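PDB 3GLD: pilin from Streptococcus pyogenes serotype M1, which forms the backbone of the pilus as covalently linked stacked subunits, enabling adhesion to host cells, bacterial aggregation and biofilm formation. Local coordinates for residues T40-D46 and Y99-E105; S114-Y120 and P150-S156. The protein carries 2 engineered substitutions. One frame throughout, in Å; residues are numbered along the deposited sequence.

Both contacts lie within the N-terminal, isopeptide-containing domain and follow one another in series, neither nesting nor crossing. From the N terminus, contact 1 comes first: 40-46, on strand 37-45, meets 99-105, on strand 96-104, closing a 52-residue excursion. Contact 2 then opens at 114-120 and closes at 150-156 after 29 residues, most of them in strands; strand 113-114 pairs with 151-169 in one sheet, while the start of 119-129, in the other sheet, meets it through side chains. Strands 96-104 and 119-129 are neighbours, and V102 N lies 2.8 Å from Y120 O, a probable hydrogen bond. Between the sheets, the F41 ring of contact 1 meets the F153 ring of contact 2.

Contact 1: residues T40-D46 and Y99-E105; sequences TFKIEPD and YYKVTAE. Engineered in segment 99-105: A104 (natural residue Glu).
I43 packs against V102 and Y100 on the buried face of an antiparallel strand pair, while K42, E44, K101 and T103 line the more open face. On the tight side I43 CD1 approaches V102 CG2 at 3.7 Å, and its CG1 lies equally close to CB of Y100. CG1 of I43 stands anti to the backbone N (chi1 -174°), which carries the longer branch across V102 to the root of the tyrosine. Farther along this face F41 CD1 touches CB of A104, an engineered residue in place of the natural Glu, at 3.9 Å. Backbone bonds pair K42 with T103 and E44 with K101 in both directions, while single ones from E105 N to T40 O and from D46 N to Y99 O close the two ends.

The other face is looser. K42 bends at chi3 (69°) and runs beside T103, with CE 3.6 Å from T103 OG1. Its NZ reaches E44 OE1 of its own strand in a long salt bridge and stays 4.0 Å from E105 OE2, beyond a salt bridge, where any attraction is probably modest. A water on this face bridges the strands, donating to K42 O and K101 O and hydrogen-bonded to T103 OG1. At the far end K101 CE lies 3.8 Å from D46 CG, while D46 OD1 is hydrogen-bonded to T48 OG1.

Strand 65-70 flanks 37-45 and strand 119-129 flanks 96-104, so the pair is internal to its sheet, with F85 of strand 80-86 covering F41, I43 and V102.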
loop_
_atom_site.group_PDB
_atom_site.type_symbol
_atom_site.label_atom_id
_atom_site.label_comp_id
_atom_site.label_asym_id
_atom_site.label_seq_id
_atom_site.Cartn_x
_atom_site.Cartn_y
_atom_site.Cartn_z
ATOM N N THR A 40 11.066 -3.819 -5.048
ATOM C CA THR A 40 12.250 -4.390 -5.654
ATOM C C THR A 40 12.358 -5.877 -5.296
ATOM O O THR A 40 11.992 -6.305 -4.187
ATOM C CB THR A 40 13.532 -3.626 -5.235
ATOM O OG1 THR A 40 13.484 -2.306 -5.776
ATOM C CG2 THR A 40 14.804 -4.297 -5.800
ATOM N N PHE A 41 12.859 -6.653 -6.253
ATOM C CA PHE A 41 13.004 -8.097 -6.080
ATOM C C PHE A 41 14.402 -8.471 -6.470
ATOM O O PHE A 41 14.964 -7.907 -7.406
ATOM C CB PHE A 41 11.958 -8.858 -6.910
ATOM C CG PHE A 41 10.567 -8.283 -6.778
ATOM C CD1 PHE A 41 9.764 -8.612 -5.697
ATOM C CD2 PHE A 41 10.081 -7.383 -7.726
ATOM C CE1 PHE A 41 8.499 -8.057 -5.563
ATOM C CE2 PHE A 41 8.816 -6.829 -7.600
ATOM C CZ PHE A 41 8.026 -7.171 -6.513
ATOM N N LYS A 42 14.962 -9.415 -5.721
ATOM C CA LYS A 42 16.335 -9.830 -5.863
ATOM C C LYS A 42 16.378 -11.321 -6.197
ATOM O O LYS A 42 15.592 -12.120 -5.657
ATOM C CB LYS A 42 17.067 -9.589 -4.537
ATOM C CG LYS A 42 18.573 -9.877 -4.533
ATOM C CD LYS A 42 19.220 -9.625 -3.141
ATOM C CE LYS A 42 18.781 -10.644 -2.092
ATOM N NZ LYS A 42 19.647 -10.552 -0.865
ATOM N N ILE A 43 17.300 -11.676 -7.085
ATOM C CA ILE A 43 17.662 -13.084 -7.333
ATOM C C ILE A 43 19.144 -13.273 -7.046
ATOM O O ILE A 43 19.969 -12.468 -7.472
ATOM C CB ILE A 43 17.355 -13.528 -8.788
ATOM C CG1 ILE A 43 17.613 -15.032 -8.964
ATOM C CG2 ILE A 43 18.185 -12.743 -9.777
ATOM C CD1 ILE A 43 16.758 -15.687 -10.029
ATOM N N GLU A 44 19.473 -14.335 -6.311
ATOM C CA GLU A 44 20.863 -14.678 -6.028
ATOM C C GLU A 44 21.089 -16.191 -6.147
ATOM O O GLU A 44 20.145 -16.975 -5.980
ATOM C CB GLU A 44 21.263 -14.206 -4.632
ATOM C CG GLU A 44 20.286 -14.600 -3.544
ATOM C CD GLU A 44 20.759 -14.213 -2.154
ATOM O OE1 GLU A 44 21.717 -13.417 -2.030
ATOM O OE2 GLU A 44 20.171 -14.714 -1.175
ATOM N N PRO A 45 22.335 -16.599 -6.424
ATOM C CA PRO A 45 22.619 -18.039 -6.423
ATOM C C PRO A 45 22.266 -18.670 -5.076
ATOM O O PRO A 45 22.569 -18.099 -4.027
ATOM C CB PRO A 45 24.136 -18.097 -6.668
ATOM C CG PRO A 45 24.442 -16.831 -7.423
ATOM C CD PRO A 45 23.510 -15.802 -6.828
ATOM N N ASP A 46 21.596 -19.816 -5.109
ATOM C CA ASP A 46 21.354 -20.606 -3.903
ATOM C C ASP A 46 22.651 -21.266 -3.416
ATOM O O ASP A 46 23.195 -22.145 -4.085
ATOM C CB ASP A 46 20.278 -21.661 -4.177
ATOM C CG ASP A 46 19.990 -22.533 -2.976
ATOM O OD1 ASP A 46 20.776 -22.498 -2.001
ATOM O OD2 ASP A 46 18.969 -23.256 -3.009
ATOM N N TYR A 99 20.472 -23.510 -9.313
ATOM C CA TYR A 99 19.623 -23.071 -8.198
ATOM C C TYR A 99 19.815 -21.613 -7.792
ATOM O O TYR A 99 20.936 -21.133 -7.622
ATOM C CB TYR A 99 19.827 -23.963 -6.973
ATOM C CG TYR A 99 19.192 -25.315 -7.130
ATOM C CD1 TYR A 99 19.716 -26.235 -8.032
ATOM C CD2 TYR A 99 18.063 -25.682 -6.387
ATOM C CE1 TYR A 99 19.156 -27.475 -8.193
ATOM C CE2 TYR A 99 17.487 -26.933 -6.546
ATOM C CZ TYR A 99 18.052 -27.825 -7.459
ATOM O OH TYR A 99 17.533 -29.071 -7.673
ATOM N N TYR A 100 18.694 -20.915 -7.652
ATOM C CA TYR A 100 18.696 -19.537 -7.198
ATOM C C TYR A 100 17.645 -19.359 -6.106
ATOM O O TYR A 100 16.753 -20.192 -5.944
ATOM C CB TYR A 100 18.338 -18.587 -8.335
ATOM C CG TYR A 100 19.285 -18.551 -9.499
ATOM C CD1 TYR A 100 19.201 -19.512 -10.522
ATOM C CD2 TYR A 100 20.263 -17.570 -9.590
ATOM C CE1 TYR A 100 20.079 -19.491 -11.608
ATOM C CE2 TYR A 100 21.132 -17.530 -10.665
ATOM C CZ TYR A 100 21.035 -18.496 -11.672
ATOM O OH TYR A 100 21.885 -18.459 -12.752
ATOM N N LYS A 101 17.719 -18.231 -5.404
ATOM C CA LYS A 101 16.668 -17.833 -4.471
ATOM C C LYS A 101 16.183 -16.452 -4.878
ATOM O O LYS A 101 16.999 -15.583 -5.192
ATOM C CB LYS A 101 17.192 -17.794 -3.037
ATOM C CG LYS A 101 17.648 -19.129 -2.506
ATOM C CD LYS A 101 17.358 -19.255 -1.007
ATOM C CE LYS A 101 17.808 -20.625 -0.495
ATOM N NZ LYS A 101 18.231 -20.599 0.933
ATOM N N VAL A 102 14.864 -16.276 -4.887
ATOM C CA VAL A 102 14.237 -15.010 -5.242
ATOM C C VAL A 102 13.491 -14.463 -4.020
ATOM O O VAL A 102 12.664 -15.172 -3.437
ATOM C CB VAL A 102 13.245 -15.185 -6.392
ATOM C CG1 VAL A 102 12.473 -13.871 -6.658
ATOM C CG2 VAL A 102 13.980 -15.639 -7.655
ATOM N N THR A 103 13.801 -13.219 -3.650
ATOM C CA THR A 103 13.194 -12.555 -2.485
ATOM C C THR A 103 12.724 -11.132 -2.842
ATOM O O THR A 103 13.143 -10.561 -3.857
ATOM C CB THR A 103 14.155 -12.483 -1.278
ATOM O OG1 THR A 103 15.397 -11.888 -1.679
ATOM C CG2 THR A 103 14.417 -13.885 -0.684
ATOM N N ALA A 104 11.828 -10.594 -2.020
ATOM C CA ALA A 104 11.385 -9.206 -2.165
ATOM C C ALA A 104 12.198 -8.374 -1.205
ATOM O O ALA A 104 12.255 -8.690 -0.010
ATOM C CB ALA A 104 9.901 -9.083 -1.856
ATOM N N GLU A 105 12.859 -7.344 -1.727
ATOM C CA GLU A 105 13.595 -6.391 -0.896
ATOM C C GLU A 105 12.668 -5.576 0.011
ATOM O O GLU A 105 11.535 -5.257 -0.374
ATOM C CB GLU A 105 14.397 -5.428 -1.765
ATOM C CG GLU A 105 15.616 -6.042 -2.405
ATOM C CD GLU A 105 16.785 -6.190 -1.447
ATOM O OE1 GLU A 105 17.195 -5.178 -0.822
ATOM O OE2 GLU A 105 17.309 -7.325 -1.337
HETATM O O HOH W 1 16.916 -13.498 -3.248
#

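Contact 2: residues S114-Y120 and P150-S156; sequences SYDTTSY and PIQFKNS
Y120 and F153 form a T-shaped pair, the edge of the tyrosine turned toward the face of the phenylalanine with ring planes at 86° and centroids 5.3 Å apart. The two side chains slide past each other in opposite directions, so the phenol passes F153 and delivers its OH to Q152 O at 2.6 Å, in the carbonyl plane and on a lone pair. I151 lies over one face of the Y120 ring, CD1 making an off-centre CH-pi contact; T118 CG2 lies over the opposite face.

From the Y120 end, where the backbones stand apart, they draw together toward S114 and S156, spanned by polar side chains. D116 swings CG anti to its backbone N (chi1 -164°), so that its side chain crosses that of F153 at about a right angle. OD2 accepts K154 N at 3.0 Å through its anti lone pair, and OD1 takes T118 N at 2.8 Å from above the carboxylate plane, making an Asx turn. One carboxylate thus holds both its own turn and the facing strand. N155 returns the grip: its OD1 receives D116 N at 2.6 Å, a nearly straight bond tilted from the amide plane. The amide crosses the Y115 ring obliquely, planes 67° apart, with ND2 3.4 Å from Y115 CD1. Past it, S114 and S156 form an antiparallel hydrogen-bonded pair.

N155 touches K23, its partner in the natural protein's intramolecular Lys-Asn isopeptide cross-link, and F153 packs against the engineered A104, which replaces the glutamate that promotes that bond; the arrangement frames an isopeptide site between the sheets of a pilin domain.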
loop_
_atom_site.group_PDB
_atom_site.type_symbol
_atom_site.label_atom_id
_atom_site.label_comp_id
_atom_site.label_asym_id
_atom_site.label_seq_id
_atom_site.Cartn_x
_atom_site.Cartn_y
_atom_site.Cartn_z
ATOM N N SER A 114 2.942 -3.762 4.691
ATOM C CA SER A 114 3.495 -4.979 5.260
ATOM C C SER A 114 4.072 -5.809 4.120
ATOM O O SER A 114 3.364 -6.130 3.160
ATOM C CB SER A 114 2.398 -5.779 5.950
ATOM O OG SER A 114 1.853 -5.049 7.035
ATOM N N TYR A 115 5.349 -6.161 4.243
ATOM C CA TYR A 115 6.082 -6.791 3.159
ATOM C C TYR A 115 5.974 -8.309 3.135
ATOM O O TYR A 115 6.031 -8.969 4.183
ATOM C CB TYR A 115 7.543 -6.335 3.196
ATOM C CG TYR A 115 7.699 -4.926 2.670
ATOM C CD1 TYR A 115 8.006 -4.693 1.327
ATOM C CD2 TYR A 115 7.498 -3.825 3.505
ATOM C CE1 TYR A 115 8.136 -3.398 0.841
ATOM C CE2 TYR A 115 7.617 -2.529 3.030
ATOM C CZ TYR A 115 7.929 -2.318 1.700
ATOM O OH TYR A 115 8.046 -1.032 1.245
ATOM N N ASP A 116 5.805 -8.856 1.932
ATOM C CA ASP A 116 5.837 -10.303 1.729
ATOM C C ASP A 116 7.219 -10.855 2.065
ATOM O O ASP A 116 8.235 -10.419 1.510
ATOM C CB ASP A 116 5.449 -10.661 0.294
ATOM C CG ASP A 116 5.097 -12.134 0.134
ATOM O OD1 ASP A 116 5.572 -12.951 0.951
ATOM O OD2 ASP A 116 4.333 -12.470 -0.797
ATOM N N THR A 117 7.254 -11.812 2.985
ATOM C CA THR A 117 8.513 -12.410 3.424
ATOM C C THR A 117 8.873 -13.668 2.627
ATOM O O THR A 117 9.937 -14.262 2.845
ATOM C CB THR A 117 8.523 -12.724 4.948
ATOM O OG1 THR A 117 7.390 -13.544 5.284
ATOM C CG2 THR A 117 8.477 -11.423 5.770
ATOM N N THR A 118 7.996 -14.056 1.698
ATOM C CA THR A 118 8.190 -15.278 0.900
ATOM C C THR A 118 9.571 -15.349 0.234
ATOM O O THR A 118 10.107 -14.356 -0.261
ATOM C CB THR A 118 7.054 -15.470 -0.140
ATOM O OG1 THR A 118 5.783 -15.405 0.525
ATOM C CG2 THR A 118 7.163 -16.817 -0.849
ATOM N N SER A 119 10.150 -16.543 0.257
ATOM C CA SER A 119 11.392 -16.807 -0.438
ATOM C C SER A 119 11.103 -17.923 -1.412
ATOM O O SER A 119 10.514 -18.945 -1.039
ATOM C CB SER A 119 12.485 -17.219 0.549
ATOM O OG SER A 119 13.764 -17.250 -0.077
ATOM N N TYR A 120 11.489 -17.720 -2.669
ATOM C CA TYR A 120 11.321 -18.744 -3.676
ATOM C C TYR A 120 12.647 -19.412 -4.028
ATOM O O TYR A 120 13.687 -18.760 -4.138
ATOM C CB TYR A 120 10.709 -18.155 -4.938
ATOM C CG TYR A 120 9.253 -17.768 -4.823
ATOM C CD1 TYR A 120 8.877 -16.464 -4.485
ATOM C CD2 TYR A 120 8.252 -18.692 -5.111
ATOM C CE1 TYR A 120 7.524 -16.105 -4.415
ATOM C CE2 TYR A 120 6.916 -18.354 -5.033
ATOM C CZ TYR A 120 6.553 -17.067 -4.686
ATOM O OH TYR A 120 5.220 -16.769 -4.632
ATOM N N PRO A 150 3.983 -19.920 -9.936
ATOM C CA PRO A 150 4.543 -18.666 -10.433
ATOM C C PRO A 150 5.192 -17.876 -9.313
ATOM O O PRO A 150 4.806 -18.011 -8.150
ATOM C CB PRO A 150 3.310 -17.907 -10.937
ATOM C CG PRO A 150 2.379 -18.986 -11.347
ATOM C CD PRO A 150 2.555 -20.044 -10.287
ATOM N N ILE A 151 6.187 -17.074 -9.663
ATOM C CA ILE A 151 6.817 -16.186 -8.702
ATOM C C ILE A 151 5.862 -14.999 -8.520
ATOM O O ILE A 151 5.686 -14.163 -9.416
ATOM C CB ILE A 151 8.229 -15.723 -9.167
ATOM C CG1 ILE A 151 9.096 -16.909 -9.640
ATOM C CG2 ILE A 151 8.930 -14.920 -8.071
ATOM C CD1 ILE A 151 9.174 -18.099 -8.671
ATOM N N GLN A 152 5.221 -14.972 -7.362
ATOM C CA GLN A 152 4.243 -13.951 -7.018
ATOM C C GLN A 152 4.551 -13.448 -5.619
ATOM O O GLN A 152 4.907 -14.232 -4.727
ATOM C CB GLN A 152 2.824 -14.523 -7.089
ATOM C CG GLN A 152 2.189 -14.409 -8.471
ATOM C CD GLN A 152 1.100 -15.435 -8.748
ATOM O OE1 GLN A 152 0.565 -16.070 -7.832
ATOM N NE2 GLN A 152 0.774 -15.610 -10.032
ATOM N N PHE A 153 4.443 -12.132 -5.453
ATOM C CA PHE A 153 4.589 -11.484 -4.157
ATOM C C PHE A 153 3.353 -10.608 -3.864
ATOM O O PHE A 153 2.849 -9.910 -4.753
ATOM C CB PHE A 153 5.862 -10.643 -4.131
ATOM C CG PHE A 153 7.132 -11.455 -4.072
ATOM C CD1 PHE A 153 7.591 -11.974 -2.865
ATOM C CD2 PHE A 153 7.886 -11.678 -5.225
ATOM C CE1 PHE A 153 8.779 -12.724 -2.797
ATOM C CE2 PHE A 153 9.071 -12.409 -5.170
ATOM C CZ PHE A 153 9.517 -12.935 -3.951
ATOM N N LYS A 154 2.867 -10.643 -2.624
ATOM C CA LYS A 154 1.657 -9.896 -2.256
ATOM C C LYS A 154 1.921 -9.098 -0.985
ATOM O O LYS A 154 1.877 -9.650 0.106
ATOM C CB LYS A 154 0.466 -10.847 -2.063
ATOM C CG LYS A 154 -0.892 -10.132 -1.859
ATOM C CD LYS A 154 -2.119 -11.038 -2.078
ATOM C CE LYS A 154 -2.348 -11.983 -0.901
ATOM N NZ LYS A 154 -3.721 -12.589 -0.909
ATOM N N ASN A 155 2.260 -7.820 -1.137
ATOM C CA ASN A 155 2.336 -6.919 0.004
ATOM C C ASN A 155 0.938 -6.428 0.388
ATOM O O ASN A 155 0.012 -6.466 -0.440
ATOM C CB ASN A 155 3.250 -5.733 -0.291
ATOM C CG ASN A 155 4.709 -6.131 -0.424
ATOM O OD1 ASN A 155 5.127 -7.243 -0.044
ATOM N ND2 ASN A 155 5.501 -5.217 -0.969
ATOM N N SER A 156 0.778 -5.992 1.638
ATOM C CA SER A 156 -0.517 -5.452 2.112
ATOM C C SER A 156 -0.400 -3.965 2.420
ATOM O O SER A 156 0.504 -3.535 3.136
ATOM C CB SER A 156 -1.054 -6.209 3.338
ATOM O OG SER A 156 -2.407 -5.815 3.604
HETATM O O HOH W 2 0.506 -3.033 6.582
#